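Local coordinates for protein EmGH1 (Erythrobacter marinus, PDB 5Z87) that probably hydrolyses beta-glucosidic bonds as a glycosyl hydrolase of family 3, with arabinofuranosidase and xylosidase activities also assigned to its relatives, at residues Gly139-Pro144 / Leu407-Met412; Pro584-Val589 / Thr628-Val633. One frame throughout, in Å; residues are numbered along the deposited sequence.

Contact 1: residues Gly139-Pro144 / Leu407-Met412; sequences GATQFP and LLARRM
The F143 ring is the flat group of this contact, and A409 and L408 meet it obliquely. Its CD1 lies 3.7 Å from A409 CB, and its CE1 4.0 Å from L408 CG. On one face, T141 CG2 of the same loop sits 3.8 Å above the ring plane, displaced toward the rim. V161 and T165 of helix 155-171 also touch the F143 side chain. With CG of F143 anti to the carbonyl carbon (chi1 -63°), the ring leans toward helix 403-416. The small methyl of A409 allows a close backbone approach, with F143 CA 5.0 Å from A409 CA. Replacing F143 by an alanine is likely to leave A409 CB and L408 CG without their aromatic partner and open a gap in this buried layer. One residue on, the P144 ring crosses M412 obliquely, P144 CG to M412 CG 4.0 Å. The contact between the two segments is apolar; polar groups of the loop are held from elsewhere, T141 OG1 by E168, Q142 N by E605 and Q142 NE2 by L135 O. This is plain helix-to-loop packing, joining the loop after strand 126-129 of the N-terminal TIM-barrel-type domain to helix 403-416.

Contact 2: residues Pro584-Val589 / Thr628-Val633; sequences PLSPLV and TIVRNV
The turn leading into helix 588-593 meets the non-regular segment 628-633, both within the family 3 C-terminal domain, and a serine-to-carbonyl bond links them. S586 OG donates to V630 O at 2.5 Å, a length so short that it is doubtful and implies no special strength. Chi1 of S586 (-67°) sets OG anti to the carbonyl carbon, and the CA-CB bond points toward the 628-633 segment. A water gives a second, indirect tie, donating to S586 O at 2.9 Å and to R631 O at 2.7 Å, so that S586 is linked across by both its hydroxyl and its carbonyl.

Van der Waals contacts flank this polar pair, some of them carbon against carbonyl oxygen. I629 turns two branches to segment 584-589: CD1 meets P584 CB at 3.5 Å, while CG2 lies 3.2 Å from L585 O and also approaches S586 OG. Beyond S586, L588 CG comes within 3.4 Å of R631 O, and L588 CD2 touches R631 CG at 4.0 Å, the two side chains crossing at about a right angle. The R631 side chain is extended from CG to NE, and NE bonds T657 O. N632 ND2 reaches D553 of the second subunit, which places this edge at the dimer interface. P587, at the N-cap position, centres an inverse gamma turn that leads into helix 588-593, here tied to the loop between helix 607-615 and strand 671-678.

How the contacts relate
From the N terminus, the chain leaves strand 126-129 of the parallel sheet and enters 139-144, then runs through the rest of the barrel-type domain before helix 403-416 returns to it; contact 1 therefore closes a long loop of 262 intervening residues. Contact 2 opens only later, just after strand 574-580, and closes a short loop, with 38 residues between its two segments. The two loops follow in series, neither enclosing nor crossing the other. The centres of contacts 1 and 2 lie about 28 Å apart. Contact 1 ties a loop of the N-terminal barrel-type domain to helix 403-416, which leads into strand 418-422 of the mixed sheet, whereas contact 2 acts locally within the C-terminal domain.

Contact 1: residues Gly139-Pro144 / Leu407-Met412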
loop_
_atom_site.group_PDB
_atom_site.type_symbol
_atom_site.label_atom_id
_atom_site.label_comp_id
_atom_site.label_asym_id
_atom_site.label_seq_id
_atom_site.Cartn_x
_atom_site.Cartn_y
_atom_site.Cartn_z
ATOM N N GLY A 139 -31.825 1.297 -23.865
ATOM C CA GLY A 139 -33.073 1.904 -23.463
ATOM C C GLY A 139 -33.451 1.791 -22.003
ATOM O O GLY A 139 -34.550 2.212 -21.647
ATOM N N ALA A 140 -32.590 1.253 -21.136
ATOM C CA ALA A 140 -32.915 1.177 -19.712
ATOM C C ALA A 140 -32.523 2.464 -18.979
ATOM O O ALA A 140 -31.630 3.199 -19.410
ATOM C CB ALA A 140 -32.220 -0.020 -19.061
ATOM N N THR A 141 -33.215 2.730 -17.863
ATOM C CA THR A 141 -32.969 3.915 -17.042
ATOM C C THR A 141 -31.580 3.870 -16.405
ATOM O O THR A 141 -31.243 2.916 -15.696
ATOM C CB THR A 141 -34.027 4.032 -15.951
ATOM O OG1 THR A 141 -35.308 3.697 -16.489
ATOM C CG2 THR A 141 -34.062 5.454 -15.380
ATOM N N GLN A 142 -30.792 4.923 -16.628
ATOM C CA GLN A 142 -29.422 5.027 -16.123
ATOM C C GLN A 142 -29.397 5.950 -14.910
ATOM O O GLN A 142 -29.388 7.176 -15.048
ATOM C CB GLN A 142 -28.493 5.534 -17.218
ATOM C CG GLN A 142 -28.317 4.529 -18.326
ATOM C CD GLN A 142 -28.040 3.139 -17.781
ATOM O OE1 GLN A 142 -26.940 2.865 -17.302
ATOM N NE2 GLN A 142 -29.036 2.252 -17.856
ATOM N N PHE A 143 -29.379 5.360 -13.724
ATOM C CA PHE A 143 -29.308 6.124 -12.490
ATOM C C PHE A 143 -27.894 6.677 -12.276
ATOM O O PHE A 143 -26.964 6.383 -13.040
ATOM C CB PHE A 143 -29.785 5.230 -11.356
ATOM C CG PHE A 143 -31.215 4.808 -11.502
ATOM C CD1 PHE A 143 -32.243 5.644 -11.078
ATOM C CD2 PHE A 143 -31.541 3.588 -12.085
ATOM C CE1 PHE A 143 -33.579 5.262 -11.221
ATOM C CE2 PHE A 143 -32.872 3.195 -12.226
ATOM C CZ PHE A 143 -33.890 4.029 -11.795
ATOM N N PRO A 144 -27.689 7.543 -11.273
ATOM C CA PRO A 144 -26.319 7.994 -10.998
ATOM C C PRO A 144 -25.440 6.795 -10.661
ATOM O O PRO A 144 -25.906 5.787 -10.129
ATOM C CB PRO A 144 -26.479 8.937 -9.799
ATOM C CG PRO A 144 -27.906 9.377 -9.835
ATOM C CD PRO A 144 -28.663 8.198 -10.378
ATOM N N LEU A 407 -37.922 10.224 -13.218
ATOM C CA LEU A 407 -38.017 11.190 -12.131
ATOM C C LEU A 407 -37.227 10.722 -10.912
ATOM O O LEU A 407 -36.543 11.527 -10.259
ATOM C CB LEU A 407 -39.477 11.447 -11.777
ATOM C CG LEU A 407 -39.681 12.218 -10.470
ATOM C CD1 LEU A 407 -39.074 13.629 -10.543
ATOM C CD2 LEU A 407 -41.154 12.263 -10.101
ATOM N N LEU A 408 -37.285 9.423 -10.604
ATOM C CA LEU A 408 -36.441 8.889 -9.544
ATOM C C LEU A 408 -34.966 9.156 -9.837
ATOM O O LEU A 408 -34.223 9.602 -8.957
ATOM C CB LEU A 408 -36.704 7.395 -9.363
ATOM C CG LEU A 408 -35.867 6.690 -8.291
ATOM C CD1 LEU A 408 -36.050 7.360 -6.936
ATOM C CD2 LEU A 408 -36.238 5.214 -8.205
ATOM N N ALA A 409 -34.537 8.946 -11.084
ATOM C CA ALA A 409 -33.151 9.220 -11.441
ATOM C C ALA A 409 -32.797 10.695 -11.253
ATOM O O ALA A 409 -31.673 11.028 -10.848
ATOM C CB ALA A 409 -32.893 8.790 -12.881
ATOM N N ARG A 410 -33.736 11.592 -11.556
ATOM C CA ARG A 410 -33.520 13.011 -11.292
ATOM C C ARG A 410 -33.421 13.286 -9.794
ATOM O O ARG A 410 -32.481 13.952 -9.332
ATOM C CB ARG A 410 -34.650 13.823 -11.923
ATOM C CG ARG A 410 -34.807 15.217 -11.381
ATOM C CD ARG A 410 -34.175 16.200 -12.322
ATOM N NE ARG A 410 -35.154 17.073 -12.965
ATOM C CZ ARG A 410 -35.219 18.384 -12.749
ATOM N NH1 ARG A 410 -34.358 18.958 -11.905
ATOM N NH2 ARG A 410 -36.129 19.121 -13.381
ATOM N N ARG A 411 -34.374 12.764 -9.012
ATOM C CA ARG A 411 -34.365 13.026 -7.575
ATOM C C ARG A 411 -33.122 12.449 -6.897
ATOM O O ARG A 411 -32.605 13.040 -5.936
ATOM C CB ARG A 411 -35.633 12.468 -6.927
ATOM C CG ARG A 411 -36.821 13.430 -6.960
ATOM C CD ARG A 411 -37.820 13.139 -5.835
ATOM N NE ARG A 411 -38.102 11.706 -5.683
ATOM C CZ ARG A 411 -38.052 11.033 -4.530
ATOM N NH1 ARG A 411 -37.735 11.661 -3.397
ATOM N NH2 ARG A 411 -38.328 9.725 -4.507
ATOM N N MET A 412 -32.625 11.303 -7.369
ATOM C CA MET A 412 -31.432 10.726 -6.762
ATOM C C MET A 412 -30.231 11.645 -6.969
ATOM O O MET A 412 -29.486 11.933 -6.025
ATOM C CB MET A 412 -31.166 9.334 -7.330
ATOM C CG MET A 412 -30.076 8.560 -6.586
ATOM S SD MET A 412 -30.373 8.376 -4.804
ATOM C CE MET A 412 -30.746 6.652 -4.652
#

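Contact 2: residues Pro584-Val589 / Thr628-Val633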
loop_
_atom_site.group_PDB
_atom_site.type_symbol
_atom_site.label_atom_id
_atom_site.label_comp_id
_atom_site.label_asym_id
_atom_site.label_seq_id
_atom_site.Cartn_x
_atom_site.Cartn_y
_atom_site.Cartn_z
ATOM N N PRO A 584 -12.757 9.046 -7.220
ATOM C CA PRO A 584 -12.501 10.269 -6.447
ATOM C C PRO A 584 -11.270 10.966 -6.992
ATOM O O PRO A 584 -10.234 10.332 -7.212
ATOM C CB PRO A 584 -12.276 9.754 -5.022
ATOM C CG PRO A 584 -12.950 8.399 -4.985
ATOM C CD PRO A 584 -12.738 7.843 -6.368
ATOM N N LEU A 585 -11.386 12.279 -7.211
ATOM C CA LEU A 585 -10.282 13.087 -7.728
ATOM C C LEU A 585 -9.786 14.073 -6.673
ATOM O O LEU A 585 -10.529 14.482 -5.777
ATOM C CB LEU A 585 -10.698 13.852 -8.988
ATOM C CG LEU A 585 -10.878 12.977 -10.237
ATOM C CD1 LEU A 585 -11.495 13.760 -11.368
ATOM C CD2 LEU A 585 -9.556 12.369 -10.673
ATOM N N SER A 586 -8.517 14.467 -6.795
ATOM C CA SER A 586 -7.877 15.384 -5.852
ATOM C C SER A 586 -7.484 16.649 -6.603
ATOM O O SER A 586 -6.306 16.846 -6.943
ATOM C CB SER A 586 -6.662 14.745 -5.186
ATOM O OG SER A 586 -7.081 13.687 -4.356
ATOM N N PRO A 587 -8.444 17.525 -6.874
ATOM C CA PRO A 587 -8.245 18.692 -7.750
ATOM C C PRO A 587 -7.716 19.886 -6.948
ATOM O O PRO A 587 -8.427 20.836 -6.608
ATOM C CB PRO A 587 -9.651 18.924 -8.306
ATOM C CG PRO A 587 -10.554 18.535 -7.109
ATOM C CD PRO A 587 -9.787 17.532 -6.264
ATOM N N LEU A 588 -6.416 19.816 -6.637
ATOM C CA LEU A 588 -5.780 20.786 -5.753
ATOM C C LEU A 588 -5.819 22.183 -6.347
ATOM O O LEU A 588 -6.216 23.148 -5.679
ATOM C CB LEU A 588 -4.326 20.391 -5.507
ATOM C CG LEU A 588 -3.918 19.544 -4.319
ATOM C CD1 LEU A 588 -2.395 19.563 -4.241
ATOM C CD2 LEU A 588 -4.544 20.090 -3.048
ATOM N N VAL A 589 -5.374 22.309 -7.598
ATOM C CA VAL A 589 -5.361 23.605 -8.268
ATOM C C VAL A 589 -6.752 24.219 -8.253
ATOM O O VAL A 589 -6.940 25.366 -7.825
ATOM C CB VAL A 589 -4.800 23.453 -9.693
ATOM C CG1 VAL A 589 -4.990 24.732 -10.493
ATOM C CG2 VAL A 589 -3.318 23.079 -9.609
ATOM N N THR A 628 -12.557 9.721 1.626
ATOM C CA THR A 628 -11.658 10.820 1.940
ATOM C C THR A 628 -10.972 11.244 0.651
ATOM O O THR A 628 -10.604 10.399 -0.165
ATOM C CB THR A 628 -10.619 10.399 2.986
ATOM O OG1 THR A 628 -11.272 10.166 4.231
ATOM C CG2 THR A 628 -9.555 11.488 3.188
ATOM N N ILE A 629 -10.818 12.550 0.448
ATOM C CA ILE A 629 -10.065 13.043 -0.703
ATOM C C ILE A 629 -8.696 13.501 -0.211
ATOM O O ILE A 629 -8.587 14.522 0.479
ATOM C CB ILE A 629 -10.798 14.177 -1.433
ATOM C CG1 ILE A 629 -12.191 13.717 -1.908
ATOM C CG2 ILE A 629 -9.937 14.653 -2.594
ATOM C CD1 ILE A 629 -12.140 12.561 -2.911
ATOM N N VAL A 630 -7.643 12.747 -0.546
ATOM C CA VAL A 630 -6.295 13.139 -0.140
ATOM C C VAL A 630 -5.810 14.261 -1.047
ATOM O O VAL A 630 -6.319 14.463 -2.150
ATOM C CB VAL A 630 -5.319 11.949 -0.162
ATOM C CG1 VAL A 630 -5.794 10.843 0.796
ATOM C CG2 VAL A 630 -5.177 11.408 -1.580
ATOM N N ARG A 631 -4.808 15.003 -0.572
ATOM C CA ARG A 631 -4.286 16.112 -1.368
ATOM C C ARG A 631 -3.554 15.617 -2.609
ATOM O O ARG A 631 -3.633 16.233 -3.677
ATOM C CB ARG A 631 -3.368 16.984 -0.510
ATOM C CG ARG A 631 -4.150 17.957 0.310
ATOM C CD ARG A 631 -3.357 18.648 1.401
ATOM N NE ARG A 631 -4.333 19.173 2.348
ATOM C CZ ARG A 631 -4.995 20.309 2.179
ATOM N NH1 ARG A 631 -4.741 21.064 1.120
ATOM N NH2 ARG A 631 -5.907 20.686 3.069
ATOM N N ASN A 632 -2.823 14.518 -2.494
ATOM C CA ASN A 632 -2.105 14.019 -3.646
ATOM C C ASN A 632 -1.886 12.531 -3.468
ATOM O O ASN A 632 -1.943 12.001 -2.358
ATOM C CB ASN A 632 -0.770 14.743 -3.856
ATOM C CG ASN A 632 0.243 14.438 -2.761
ATOM O OD1 ASN A 632 0.877 13.382 -2.756
ATOM N ND2 ASN A 632 0.414 15.376 -1.840
ATOM N N VAL A 633 -1.610 11.876 -4.596
ATOM C CA VAL A 633 -1.499 10.435 -4.658
ATOM C C VAL A 633 -0.325 9.907 -3.833
ATOM O O VAL A 633 -0.283 8.718 -3.514
ATOM C CB VAL A 633 -1.402 10.020 -6.136
ATOM C CG1 VAL A 633 -0.027 10.414 -6.725
ATOM C CG2 VAL A 633 -1.647 8.546 -6.289
HETATM O O HOH W 1 -3.607 15.877 -6.361
#